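Local coordinates for protein 4-carboxymuconolactone decarboxylase (Sinorhizobium meliloti, PDB 4G9Q) that forms an all-helical trimer of the carboxymuconolactone decarboxylase family and probably has peroxiredoxin-type activity, its own reaction being unestablished, at residues R74-V79 with R201-V206; A82-R87 with A209-V214; S108-T113 with L192-L198. All blocks are in the same frame, centred on the assembly; numbering follows the deposited sequence.

Contact 1. Residues R74-V79 with R201-V206; sequences RDRSLV and RDRSLV
Two equivalent helices of a tandem carboxymuconolactone decarboxylase repeat, 73-86 and 200-213, meet here through the same sequence, RDRSLV, and a four-membered salt-bridge network of R74, D75, R201 and D202 joins them. Each arginine grips the aspartate of the opposite helix end-on with NH1 and NH2. R74 NH1 reaches D202 OD1 at 2.8 Å, while R74 NH2 bonds to D202 OD2 with an N-H...O angle of 166°. In return R201 NH1 and NH2 take D75 OD1 and OD2, the R201 NH2 to D75 OD2 bond measuring 2.8 Å. Both cross-helix grips come from above the carboxylate plane, and the R74 guanidinium and D202 carboxylate planes stand 66° apart. Each arginine also bonds through NH1 to the aspartate next to it in sequence, R74 to D75 OD1 and R201 to D202 OD1, here nearly along the C-O axis. Each OD1 thus accepts from both arginines. R74 NH1 and R201 NH1 lie 3.6 Å apart, a closeness the shared carboxylates probably offset. R74 gets there with CG anti to its N and a bend at chi2 (-88°), which lays one guanidinium face against L78 CD1, off-centre toward the rim. R74 NH2 has a further salt-bridge partner in E109 of helix 107-120. Beyond the charges the contact turns apolar: L78 CD2 lies 4.2 Å from V206 CG1, T113 touches both residues, and V240 of helix 234-248 touches V79 and L205. The V79 and L205 side chains cross at about a right angle, with V79 CG2 3.7 Å from L205 CD1.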
loop_
_atom_site.group_PDB
_atom_site.type_symbol
_atom_site.label_atom_id
_atom_site.label_comp_id
_atom_site.label_asym_id
_atom_site.label_seq_id
_atom_site.Cartn_x
_atom_site.Cartn_y
_atom_site.Cartn_z
ATOM N N ARG A 74 -3.301 -25.661 -6.137
ATOM C CA ARG A 74 -4.389 -24.915 -6.768
ATOM C C ARG A 74 -4.845 -23.762 -5.869
ATOM O O ARG A 74 -4.941 -22.615 -6.320
ATOM C CB ARG A 74 -5.552 -25.856 -7.109
ATOM C CG ARG A 74 -6.745 -25.203 -7.826
ATOM C CD ARG A 74 -7.745 -24.639 -6.834
ATOM N NE ARG A 74 -9.036 -24.314 -7.445
ATOM C CZ ARG A 74 -10.108 -23.940 -6.755
ATOM N NH1 ARG A 74 -10.051 -23.837 -5.432
ATOM N NH2 ARG A 74 -11.243 -23.671 -7.388
ATOM N N ASP A 75 -5.114 -24.069 -4.600
ATOM C CA ASP A 75 -5.566 -23.051 -3.653
ATOM C C ASP A 75 -4.467 -22.035 -3.373
ATOM O O ASP A 75 -4.745 -20.845 -3.261
ATOM C CB ASP A 75 -6.037 -23.676 -2.339
ATOM C CG ASP A 75 -7.375 -24.382 -2.465
ATOM O OD1 ASP A 75 -8.177 -24.022 -3.350
ATOM O OD2 ASP A 75 -7.629 -25.307 -1.665
ATOM N N ARG A 76 -3.226 -22.506 -3.263
ATOM C CA ARG A 76 -2.088 -21.594 -3.078
ATOM C C ARG A 76 -1.947 -20.621 -4.250
ATOM O O ARG A 76 -1.616 -19.449 -4.057
ATOM C CB ARG A 76 -0.783 -22.361 -2.843
ATOM C CG ARG A 76 -0.684 -22.936 -1.450
ATOM C CD ARG A 76 0.617 -23.700 -1.219
ATOM N NE ARG A 76 0.469 -24.504 -0.009
ATOM C CZ ARG A 76 0.712 -24.065 1.222
ATOM N NH1 ARG A 76 1.158 -22.827 1.425
ATOM N NH2 ARG A 76 0.519 -24.874 2.254
ATOM N N SER A 77 -2.209 -21.105 -5.461
ATOM C CA SER A 77 -2.185 -20.236 -6.638
ATOM C C SER A 77 -3.248 -19.133 -6.560
ATOM O O SER A 77 -2.957 -17.975 -6.862
ATOM C CB SER A 77 -2.329 -21.048 -7.926
ATOM O OG SER A 77 -1.122 -21.725 -8.244
ATOM N N LEU A 78 -4.464 -19.484 -6.140
ATOM C CA LEU A 78 -5.523 -18.489 -5.951
ATOM C C LEU A 78 -5.147 -17.449 -4.897
ATOM O O LEU A 78 -5.352 -16.251 -5.099
ATOM C CB LEU A 78 -6.851 -19.155 -5.580
ATOM C CG LEU A 78 -7.659 -19.755 -6.734
ATOM C CD1 LEU A 78 -8.796 -20.589 -6.165
ATOM C CD2 LEU A 78 -8.189 -18.669 -7.672
ATOM N N VAL A 79 -4.595 -17.917 -3.780
ATOM C CA VAL A 79 -4.143 -17.039 -2.696
ATOM C C VAL A 79 -3.042 -16.088 -3.176
ATOM O O VAL A 79 -3.048 -14.893 -2.853
ATOM C CB VAL A 79 -3.651 -17.869 -1.489
ATOM C CG1 VAL A 79 -2.918 -17.001 -0.470
ATOM C CG2 VAL A 79 -4.833 -18.581 -0.825
ATOM N N ARG A 201 -16.790 -20.774 -1.610
ATOM C CA ARG A 201 -15.564 -21.058 -0.858
ATOM C C ARG A 201 -14.350 -20.339 -1.447
ATOM O O ARG A 201 -13.546 -19.754 -0.715
ATOM C CB ARG A 201 -15.301 -22.562 -0.830
ATOM C CG ARG A 201 -14.019 -22.947 -0.114
ATOM C CD ARG A 201 -13.364 -24.090 -0.851
ATOM N NE ARG A 201 -12.152 -24.577 -0.198
ATOM C CZ ARG A 201 -10.925 -24.467 -0.699
ATOM N NH1 ARG A 201 -10.718 -23.871 -1.868
ATOM N NH2 ARG A 201 -9.898 -24.971 -0.027
ATOM N N ASP A 202 -14.225 -20.400 -2.772
ATOM C CA ASP A 202 -13.098 -19.801 -3.478
ATOM C C ASP A 202 -13.181 -18.277 -3.520
ATOM O O ASP A 202 -12.156 -17.601 -3.450
ATOM C CB ASP A 202 -12.992 -20.369 -4.893
ATOM C CG ASP A 202 -12.692 -21.855 -4.902
ATOM O OD1 ASP A 202 -11.880 -22.303 -4.066
ATOM O OD2 ASP A 202 -13.260 -22.580 -5.745
ATOM N N ARG A 203 -14.394 -17.742 -3.636
ATOM C CA ARG A 203 -14.579 -16.289 -3.592
ATOM C C ARG A 203 -14.199 -15.746 -2.213
ATOM O O ARG A 203 -13.561 -14.700 -2.103
ATOM C CB ARG A 203 -16.011 -15.897 -3.966
ATOM C CG ARG A 203 -16.172 -14.416 -4.295
ATOM C CD ARG A 203 -17.600 -14.075 -4.726
ATOM N NE ARG A 203 -17.978 -14.732 -5.981
ATOM C CZ ARG A 203 -17.697 -14.264 -7.197
ATOM N NH1 ARG A 203 -17.017 -13.130 -7.354
ATOM N NH2 ARG A 203 -18.089 -14.944 -8.265
ATOM N N SER A 204 -14.577 -16.474 -1.167
ATOM C CA SER A 204 -14.186 -16.116 0.193
ATOM C C SER A 204 -12.675 -16.250 0.379
ATOM O O SER A 204 -12.053 -15.408 1.032
ATOM C CB SER A 204 -14.935 -16.976 1.210
ATOM O OG SER A 204 -16.298 -16.578 1.288
ATOM N N LEU A 205 -12.096 -17.304 -0.199
ATOM C CA LEU A 205 -10.647 -17.517 -0.157
ATOM C C LEU A 205 -9.884 -16.324 -0.745
ATOM O O LEU A 205 -8.965 -15.800 -0.116
ATOM C CB LEU A 205 -10.264 -18.817 -0.880
ATOM C CG LEU A 205 -8.772 -19.165 -0.957
ATOM C CD1 LEU A 205 -8.183 -19.321 0.443
ATOM C CD2 LEU A 205 -8.550 -20.426 -1.777
ATOM N N VAL A 206 -10.265 -15.896 -1.945
ATOM C CA VAL A 206 -9.588 -14.756 -2.573
ATOM C C VAL A 206 -9.804 -13.459 -1.781
ATOM O O VAL A 206 -8.897 -12.631 -1.692
ATOM C CB VAL A 206 -9.935 -14.578 -4.086
ATOM C CG1 VAL A 206 -9.394 -15.753 -4.912
ATOM C CG2 VAL A 206 -11.417 -14.409 -4.318
#

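Contact 2. Residues A82-R87 with A209-V214; sequences AALIAR and AALISV
Small side chains let A82-R87 and A209-V214, which carry the last turns of helices 73-86 and 200-213 and the residue that follows each, come close: the short axes pass 8.1 Å apart and cross at -51°. The apolar contacts are methyl to methyl. A82 CB meets A209 CB at 3.8 Å, and A86 CB, pointing toward the other helix, sits 4.0 Å from A210 CB and also faces A210 O. V214 CG1 lies over the last turn of the first helix, 3.5 Å from A86 O. L244 of helix 234-248 touches A83 and S213, and L117 of helix 107-120 touches A82 and A210.

The polar contacts centre on S213. Its OG stands beside its own backbone N and bonds back to A209 O at 2.7 Å, so this carbonyl accepts from S213 N and OG, which arrive from opposite faces of its plane. The same S213 OG presses against A83 CB at 3.2 Å. Across the contact, R87 NH1 donates to S213 O at 2.9 Å, almost head-on to the oxygen and in the guanidinium plane, with an N-H...O angle of 159°. A bend at chi3 (61°) turns the guanidinium back to that carbonyl while R87 CG and CD lie alongside the S213 oxygen. R87 NE forms a salt bridge with E89. A leucine in place of R87 would probably leave S213 O without this donor and E89 without this charged partner.

The chemistry implies close helix packing through alanines, fastened by a charged arginine donor on the S213 backbone carbonyl.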
loop_
_atom_site.group_PDB
_atom_site.type_symbol
_atom_site.label_atom_id
_atom_site.label_comp_id
_atom_site.label_asym_id
_atom_site.label_seq_id
_atom_site.Cartn_x
_atom_site.Cartn_y
_atom_site.Cartn_z
ATOM N N ALA A 82 -4.391 -13.439 -5.670
ATOM C CA ALA A 82 -5.124 -12.430 -4.898
ATOM C C ALA A 82 -4.167 -11.461 -4.195
ATOM O O ALA A 82 -4.368 -10.242 -4.237
ATOM C CB ALA A 82 -6.070 -13.096 -3.908
ATOM N N ALA A 83 -3.108 -11.998 -3.585
ATOM C CA ALA A 83 -2.104 -11.170 -2.906
ATOM C C ALA A 83 -1.404 -10.197 -3.863
ATOM O O ALA A 83 -1.266 -8.999 -3.561
ATOM C CB ALA A 83 -1.082 -12.045 -2.201
ATOM N N LEU A 84 -0.971 -10.711 -5.016
ATOM C CA LEU A 84 -0.270 -9.899 -6.016
ATOM C C LEU A 84 -1.160 -8.793 -6.560
ATOM O O LEU A 84 -0.707 -7.662 -6.739
ATOM C CB LEU A 84 0.253 -10.768 -7.161
ATOM C CG LEU A 84 1.315 -11.806 -6.782
ATOM C CD1 LEU A 84 1.581 -12.723 -7.953
ATOM C CD2 LEU A 84 2.607 -11.163 -6.311
ATOM N N ILE A 85 -2.427 -9.118 -6.817
ATOM C CA ILE A 85 -3.393 -8.111 -7.269
ATOM C C ILE A 85 -3.581 -7.031 -6.203
ATOM O O ILE A 85 -3.432 -5.840 -6.493
ATOM C CB ILE A 85 -4.755 -8.724 -7.662
ATOM C CG1 ILE A 85 -4.584 -9.651 -8.870
ATOM C CG2 ILE A 85 -5.795 -7.610 -7.985
ATOM C CD1 ILE A 85 -5.806 -10.501 -9.184
ATOM N N ALA A 86 -3.884 -7.454 -4.975
ATOM C CA ALA A 86 -4.171 -6.520 -3.881
ATOM C C ALA A 86 -2.994 -5.589 -3.573
ATOM O O ALA A 86 -3.191 -4.413 -3.236
ATOM C CB ALA A 86 -4.574 -7.292 -2.627
ATOM N N ARG A 87 -1.779 -6.113 -3.706
ATOM C CA ARG A 87 -0.568 -5.379 -3.326
ATOM C C ARG A 87 0.070 -4.589 -4.464
ATOM O O ARG A 87 1.153 -4.016 -4.298
ATOM C CB ARG A 87 0.452 -6.330 -2.703
ATOM C CG ARG A 87 0.011 -6.877 -1.360
ATOM C CD ARG A 87 1.005 -7.889 -0.814
ATOM N NE ARG A 87 2.333 -7.313 -0.606
ATOM C CZ ARG A 87 2.692 -6.573 0.441
ATOM N NH1 ARG A 87 1.828 -6.278 1.403
ATOM N NH2 ARG A 87 3.933 -6.107 0.520
ATOM N N ALA A 209 -7.593 -13.509 1.355
ATOM C CA ALA A 209 -6.206 -13.329 0.908
ATOM C C ALA A 209 -5.912 -11.864 0.592
ATOM O O ALA A 209 -4.890 -11.320 1.025
ATOM C CB ALA A 209 -5.898 -14.221 -0.302
ATOM N N ALA A 210 -6.822 -11.225 -0.140
ATOM C CA ALA A 210 -6.661 -9.820 -0.509
ATOM C C ALA A 210 -6.652 -8.900 0.714
ATOM O O ALA A 210 -5.883 -7.939 0.761
ATOM C CB ALA A 210 -7.748 -9.398 -1.486
ATOM N N LEU A 211 -7.510 -9.203 1.691
ATOM C CA LEU A 211 -7.615 -8.404 2.919
ATOM C C LEU A 211 -6.360 -8.514 3.768
ATOM O O LEU A 211 -5.812 -7.501 4.216
ATOM C CB LEU A 211 -8.816 -8.854 3.762
ATOM C CG LEU A 211 -10.218 -8.629 3.196
ATOM C CD1 LEU A 211 -11.259 -9.289 4.093
ATOM C CD2 LEU A 211 -10.507 -7.155 3.024
ATOM N N ILE A 212 -5.919 -9.747 3.993
ATOM C CA ILE A 212 -4.711 -10.004 4.781
ATOM C C ILE A 212 -3.507 -9.327 4.127
ATOM O O ILE A 212 -2.665 -8.742 4.813
ATOM C CB ILE A 212 -4.470 -11.523 4.980
ATOM C CG1 ILE A 212 -5.575 -12.129 5.857
ATOM C CG2 ILE A 212 -3.102 -11.785 5.623
ATOM C CD1 ILE A 212 -5.657 -13.645 5.803
ATOM N N SER A 213 -3.463 -9.372 2.795
ATOM C CA SER A 213 -2.303 -8.897 2.034
ATOM C C SER A 213 -2.031 -7.403 2.147
ATOM O O SER A 213 -0.914 -6.948 1.873
ATOM C CB SER A 213 -2.431 -9.301 0.564
ATOM O OG SER A 213 -2.318 -10.703 0.452
ATOM N N VAL A 214 -3.051 -6.648 2.544
ATOM C CA VAL A 214 -2.919 -5.204 2.716
ATOM C C VAL A 214 -3.269 -4.764 4.147
ATOM O O VAL A 214 -3.465 -3.575 4.409
ATOM C CB VAL A 214 -3.735 -4.411 1.660
ATOM C CG1 VAL A 214 -3.230 -4.715 0.234
ATOM C CG2 VAL A 214 -5.226 -4.702 1.784
#

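Contact 3. Residues S108-T113 with L192-L198; sequences SEISET and LWLRPDL
E112 reaches from helix 107-120 into the loop 192-198, its aliphatic part packing on L198 and D197 and its carboxylate meeting R195. Its CB rests 3.8 Å from both L198 CG and D197 CB. With CG anti to the backbone N (chi1 -170°), the chain runs on across L198, E112 CG lying 3.6 Å from L198 CG. A bend at chi2 (65°) then turns the carboxylate to R195. There E112 OE1 accepts from R195 NH2 at 2.9 Å and E112 OE2 from R195 NE at 2.8 Å, a side-on, two-nitrogen salt bridge. Both oxygens use their syn lone pairs, and the carboxylate and guanidinium planes are only 17° apart, nearly coplanar.

This loop follows helix 178-192 through a type I beta turn, L192 to R195, and leads into helix 200-213; the contact therefore joins a connection in the second family repeat to a helix of the first. R195 is fixed further by the carbonyls of A149 and V150, and E112 OE2 also takes a salt bridge from R203. D197 OD2 sits 3.9 Å from E112 OE1, two like charges; R195 NH2 makes a long, purely electrostatic salt bridge to D197 OD2. D197 OD1 bonds to the backbone N of A149.

L198 also touches the helix backbone and T113: its CD2 lies 3.8 Å from E109 O, and its CD1 approaches T113 OG1. That hydroxyl itself donates to E109 O, which also accepts from T113 N from the opposite face. At the start of the helix a water links S108 OG with D197 O, donating to the carbonyl at 2.7 Å.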
loop_
_atom_site.group_PDB
_atom_site.type_symbol
_atom_site.label_atom_id
_atom_site.label_comp_id
_atom_site.label_asym_id
_atom_site.label_seq_id
_atom_site.Cartn_x
_atom_site.Cartn_y
_atom_site.Cartn_z
ATOM N N SER A 108 -11.459 -19.156 -16.158
ATOM C CA SER A 108 -12.661 -18.453 -15.696
ATOM C C SER A 108 -12.540 -18.025 -14.232
ATOM O O SER A 108 -13.093 -16.997 -13.834
ATOM C CB SER A 108 -13.910 -19.314 -15.908
ATOM O OG SER A 108 -13.835 -20.526 -15.180
ATOM N N GLU A 109 -11.811 -18.811 -13.442
ATOM C CA GLU A 109 -11.588 -18.499 -12.024
ATOM C C GLU A 109 -10.611 -17.328 -11.849
ATOM O O GLU A 109 -10.808 -16.469 -10.984
ATOM C CB GLU A 109 -11.127 -19.745 -11.271
ATOM C CG GLU A 109 -12.252 -20.776 -11.097
ATOM C CD GLU A 109 -11.766 -22.103 -10.553
ATOM O OE1 GLU A 109 -10.630 -22.503 -10.877
ATOM O OE2 GLU A 109 -12.530 -22.752 -9.804
ATOM N N ILE A 110 -9.576 -17.286 -12.687
ATOM C CA ILE A 110 -8.645 -16.155 -12.709
ATOM C C ILE A 110 -9.398 -14.904 -13.154
ATOM O O ILE A 110 -9.297 -13.852 -12.523
ATOM C CB ILE A 110 -7.420 -16.429 -13.628
ATOM C CG1 ILE A 110 -6.627 -17.623 -13.086
ATOM C CG2 ILE A 110 -6.543 -15.172 -13.770
ATOM C CD1 ILE A 110 -5.390 -17.996 -13.893
ATOM N N SER A 111 -10.165 -15.044 -14.234
ATOM C CA SER A 111 -11.019 -13.978 -14.748
ATOM C C SER A 111 -11.914 -13.407 -13.647
ATOM O O SER A 111 -11.997 -12.177 -13.461
ATOM C CB SER A 111 -11.870 -14.519 -15.907
ATOM O OG SER A 111 -12.669 -13.502 -16.471
ATOM N N GLU A 112 -12.568 -14.299 -12.904
ATOM C CA GLU A 112 -13.494 -13.875 -11.852
ATOM C C GLU A 112 -12.779 -13.266 -10.647
ATOM O O GLU A 112 -13.313 -12.362 -10.004
ATOM C CB GLU A 112 -14.405 -15.035 -11.432
ATOM C CG GLU A 112 -15.563 -14.633 -10.510
ATOM C CD GLU A 112 -16.572 -13.699 -11.164
ATOM O OE1 GLU A 112 -16.494 -13.468 -12.397
ATOM O OE2 GLU A 112 -17.453 -13.192 -10.440
ATOM N N THR A 113 -11.567 -13.740 -10.356
ATOM C CA THR A 113 -10.785 -13.178 -9.250
ATOM C C THR A 113 -10.479 -11.703 -9.506
ATOM O O THR A 113 -10.597 -10.864 -8.604
ATOM C CB THR A 113 -9.488 -13.980 -9.017
ATOM O OG1 THR A 113 -9.840 -15.308 -8.620
ATOM C CG2 THR A 113 -8.631 -13.342 -7.917
ATOM N N LEU A 192 -22.418 -9.684 -7.091
ATOM C CA LEU A 192 -21.045 -10.198 -7.097
ATOM C C LEU A 192 -20.893 -11.538 -6.362
ATOM O O LEU A 192 -20.316 -12.484 -6.909
ATOM C CB LEU A 192 -20.060 -9.148 -6.538
ATOM C CG LEU A 192 -18.556 -9.480 -6.585
ATOM C CD1 LEU A 192 -18.040 -9.578 -8.014
ATOM C CD2 LEU A 192 -17.762 -8.441 -5.795
ATOM N N TRP A 193 -21.433 -11.618 -5.146
ATOM C CA TRP A 193 -21.283 -12.801 -4.295
ATOM C C TRP A 193 -22.097 -13.998 -4.774
ATOM O O TRP A 193 -21.844 -15.126 -4.356
ATOM C CB TRP A 193 -21.594 -12.468 -2.828
ATOM C CG TRP A 193 -20.423 -11.804 -2.171
ATOM C CD1 TRP A 193 -20.238 -10.469 -1.975
ATOM C CD2 TRP A 193 -19.256 -12.453 -1.663
ATOM N NE1 TRP A 193 -19.024 -10.244 -1.359
ATOM C CE2 TRP A 193 -18.401 -11.446 -1.158
ATOM C CE3 TRP A 193 -18.855 -13.792 -1.567
ATOM C CZ2 TRP A 193 -17.161 -11.736 -0.572
ATOM C CZ3 TRP A 193 -17.618 -14.080 -0.984
ATOM C CH2 TRP A 193 -16.791 -13.052 -0.494
ATOM N N LEU A 194 -23.049 -13.743 -5.667
ATOM C CA LEU A 194 -23.876 -14.801 -6.253
ATOM C C LEU A 194 -23.418 -15.219 -7.653
ATOM O O LEU A 194 -23.986 -16.141 -8.254
ATOM C CB LEU A 194 -25.342 -14.354 -6.286
ATOM C CG LEU A 194 -25.910 -13.859 -4.953
ATOM C CD1 LEU A 194 -27.344 -13.373 -5.140
ATOM C CD2 LEU A 194 -25.820 -14.937 -3.858
ATOM N N ARG A 195 -22.391 -14.555 -8.178
ATOM C CA ARG A 195 -21.846 -14.929 -9.476
ATOM C C ARG A 195 -21.206 -16.319 -9.395
ATOM O O ARG A 195 -20.417 -16.586 -8.490
ATOM C CB ARG A 195 -20.862 -13.868 -9.973
ATOM C CG ARG A 195 -21.544 -12.578 -10.454
ATOM C CD ARG A 195 -20.515 -11.479 -10.755
ATOM N NE ARG A 195 -19.534 -11.920 -11.749
ATOM C CZ ARG A 195 -19.700 -11.850 -13.068
ATOM N NH1 ARG A 195 -20.809 -11.331 -13.592
ATOM N NH2 ARG A 195 -18.744 -12.295 -13.869
ATOM N N PRO A 196 -21.574 -17.226 -10.318
ATOM C CA PRO A 196 -21.139 -18.626 -10.161
ATOM C C PRO A 196 -19.696 -18.946 -10.578
ATOM O O PRO A 196 -19.219 -20.057 -10.328
ATOM C CB PRO A 196 -22.132 -19.396 -11.048
ATOM C CG PRO A 196 -22.506 -18.410 -12.120
ATOM C CD PRO A 196 -22.574 -17.075 -11.396
ATOM N N ASP A 197 -19.003 -17.983 -11.181
ATOM C CA ASP A 197 -17.691 -18.229 -11.789
ATOM C C ASP A 197 -16.581 -18.493 -10.765
ATOM O O ASP A 197 -15.526 -19.030 -11.105
ATOM C CB ASP A 197 -17.344 -17.088 -12.745
ATOM C CG ASP A 197 -18.536 -16.681 -13.606
ATOM O OD1 ASP A 197 -18.601 -17.136 -14.768
ATOM O OD2 ASP A 197 -19.427 -15.945 -13.099
ATOM N N LEU A 198 -16.827 -18.114 -9.514
ATOM C CA LEU A 198 -16.084 -18.657 -8.382
ATOM C C LEU A 198 -17.086 -19.318 -7.461
ATOM O O LEU A 198 -18.141 -18.742 -7.166
ATOM C CB LEU A 198 -15.351 -17.558 -7.609
ATOM C CG LEU A 198 -14.079 -16.955 -8.202
ATOM C CD1 LEU A 198 -13.699 -15.676 -7.450
ATOM C CD2 LEU A 198 -12.921 -17.963 -8.220
HETATM O O HOH W 1 -15.591 -20.558 -13.293
#

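Overall arrangement
From the N terminus the chain passes through helix 73-86, whose beginning and end supply the first partners of contacts 1 and 2, then helix 107-120, which supplies that of contact 3. After helix 178-192, loop 192-198 closes contact 3, the shortest of the three loops; it lies within the loops closed later by helix 200-213. That helix completes contact 1, then contact 2, so these two cross along the chain, as expected where two helices run in the same general direction. Together they tie the two family repeats to each other. R203 of contact 1 reaches R195 O in contact 3, probably as a hydrogen bond; contacts 2 and 3, centres about 17 Å apart, touch where I85 packs on T113.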